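Flap endonuclease 1 (Desulfurococcus amylolyticus, PDB 3ORY) probably cleaves the single-stranded 5' flaps of branched DNA, as flap endonucleases of the XPG family do during replication and repair. Local coordinates at residues K197-L202 with P221-L226. Residues are numbered along the deposited sequence; the frame is centred on the assembly and turned at random.
Sequences KLVRNL and PELIEL
Leu-198 and Ile-224 form a hydrogen-bonded pair where strand 197-200 runs antiparallel to strand 216-225, in the mixed central sheet of this XPG/PIN-type nuclease. Leu-198 N gives a nearly straight bond to Ile-224 O (2.8 Å, 176° at the hydrogen). Ile-224 N returns one to Leu-198 O at 2.7 Å. Arg-200 and Glu-222 are joined by a second pair of hydrogen bonds: Arg-200 N donates to Glu-222 O, and the return from Glu-222 N to Arg-200 O is longer, 3.0 Å. The backbones of Lys-197 and Val-199 bond to Ser-183 of parallel strand 182-184, and that of Leu-223 to Thr-25 of strand 24-26. Lys-197 O also bonds to Ser-183 OG.

Arg-200 and Glu-222 also meet through their side chains, which lie side by side. The arginine chain bends about its CG-CD bond (chi3 74°), which brings NH1 to Glu-222 OE2 at 2.8 Å. The oxygen lies near the guanidinium plane but is met from above its own carboxylate plane. Arg-200 NE is satisfied by Gln-186 O, NH2 is also hydrogen-bonded outside the two strands, and Arg-200 CD packs on Ile-224 CD1. An alanine here would probably leave Glu-222 OE2 without this charged partner and Gln-186 O without its NE donor. On the opposite face, Leu-223 CD1 lies against the Lys-197 chain, whose NZ makes a longer salt bridge to Glu-225 OE2, 3.6 Å.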
# COMPACT_ATOMS: atom_id res chain seq x y z
N LYS A 197 6.37 10.69 -8.60
CA LYS A 197 7.06 9.40 -8.55
C LYS A 197 6.40 8.47 -7.55
O LYS A 197 6.19 8.84 -6.40
CB LYS A 197 8.53 9.58 -8.16
CG LYS A 197 9.42 10.25 -9.21
CD LYS A 197 10.89 10.17 -8.81
CE LYS A 197 11.79 10.51 -9.99
NZ LYS A 197 11.51 11.88 -10.47
N LEU A 198 6.10 7.25 -8.01
CA LEU A 198 5.60 6.19 -7.14
C LEU A 198 6.58 5.02 -7.12
O LEU A 198 7.01 4.53 -8.18
CB LEU A 198 4.22 5.70 -7.62
CG LEU A 198 3.68 4.40 -7.00
CD1 LEU A 198 3.33 4.55 -5.50
CD2 LEU A 198 2.46 3.91 -7.77
N VAL A 199 6.93 4.56 -5.92
CA VAL A 199 7.68 3.31 -5.79
C VAL A 199 6.73 2.22 -5.30
O VAL A 199 6.04 2.39 -4.29
CB VAL A 199 8.91 3.46 -4.86
CG1 VAL A 199 9.54 2.10 -4.56
CG2 VAL A 199 9.95 4.41 -5.49
N ARG A 200 6.69 1.11 -6.04
CA ARG A 200 5.89 -0.05 -5.63
C ARG A 200 6.78 -1.17 -5.10
O ARG A 200 7.97 -1.22 -5.41
CB ARG A 200 5.05 -0.57 -6.80
CG ARG A 200 3.99 0.42 -7.29
CD ARG A 200 3.17 -0.19 -8.41
NE ARG A 200 2.22 -1.19 -7.91
CZ ARG A 200 2.32 -2.50 -8.08
NH1 ARG A 200 3.33 -3.04 -8.76
NH2 ARG A 200 1.38 -3.29 -7.57
N ASN A 201 6.17 -2.05 -4.31
CA ASN A 201 6.80 -3.27 -3.75
C ASN A 201 7.75 -3.05 -2.58
O ASN A 201 8.35 -4.00 -2.07
CB ASN A 201 7.50 -4.11 -4.84
CG ASN A 201 6.57 -4.50 -5.98
OD1 ASN A 201 7.00 -4.66 -7.13
ND2 ASN A 201 5.30 -4.68 -5.67
N LEU A 202 7.89 -1.80 -2.14
CA LEU A 202 8.81 -1.48 -1.05
C LEU A 202 8.46 -2.19 0.25
O LEU A 202 9.34 -2.54 1.03
CB LEU A 202 8.88 0.03 -0.84
CG LEU A 202 10.10 0.58 -0.09
CD1 LEU A 202 11.34 0.67 -0.99
CD2 LEU A 202 9.76 1.95 0.49
N PRO A 221 11.49 -3.82 -5.96
CA PRO A 221 10.81 -2.52 -6.01
C PRO A 221 10.85 -1.95 -7.42
O PRO A 221 11.75 -2.29 -8.19
CB PRO A 221 11.62 -1.65 -5.05
CG PRO A 221 12.47 -2.59 -4.26
CD PRO A 221 12.72 -3.76 -5.16
N GLU A 222 9.87 -1.11 -7.75
CA GLU A 222 9.81 -0.48 -9.07
C GLU A 222 9.40 0.99 -8.96
O GLU A 222 8.55 1.36 -8.15
CB GLU A 222 8.87 -1.24 -10.01
CG GLU A 222 7.40 -1.24 -9.60
CD GLU A 222 6.52 -2.10 -10.50
OE1 GLU A 222 7.04 -2.92 -11.27
OE2 GLU A 222 5.28 -1.94 -10.44
N LEU A 223 10.05 1.82 -9.78
CA LEU A 223 9.76 3.24 -9.85
C LEU A 223 8.86 3.54 -11.04
O LEU A 223 9.14 3.11 -12.16
CB LEU A 223 11.06 4.05 -9.96
CG LEU A 223 10.97 5.54 -10.33
CD1 LEU A 223 10.36 6.35 -9.19
CD2 LEU A 223 12.34 6.09 -10.71
N ILE A 224 7.78 4.26 -10.80
CA ILE A 224 6.93 4.74 -11.88
C ILE A 224 6.86 6.25 -11.83
O ILE A 224 6.49 6.83 -10.80
CB ILE A 224 5.51 4.14 -11.81
CG1 ILE A 224 5.57 2.62 -11.93
CG2 ILE A 224 4.60 4.75 -12.91
CD1 ILE A 224 4.40 1.91 -11.27
N GLU A 225 7.22 6.90 -12.93
CA GLU A 225 7.17 8.35 -13.00
C GLU A 225 5.91 8.78 -13.72
O GLU A 225 5.59 8.25 -14.78
CB GLU A 225 8.43 8.89 -13.68
CG GLU A 225 9.72 8.57 -12.91
CD GLU A 225 10.98 8.84 -13.71
OE1 GLU A 225 11.28 8.07 -14.65
OE2 GLU A 225 11.68 9.82 -13.38
N LEU A 226 5.20 9.75 -13.13
CA LEU A 226 3.89 10.17 -13.63
C LEU A 226 3.91 10.72 -15.06
O LEU A 226 3.25 10.18 -15.94
CB LEU A 226 3.26 11.22 -12.71
CG LEU A 226 1.90 11.82 -13.10
CD1 LEU A 226 0.82 10.73 -13.30
CD2 LEU A 226 1.46 12.85 -12.07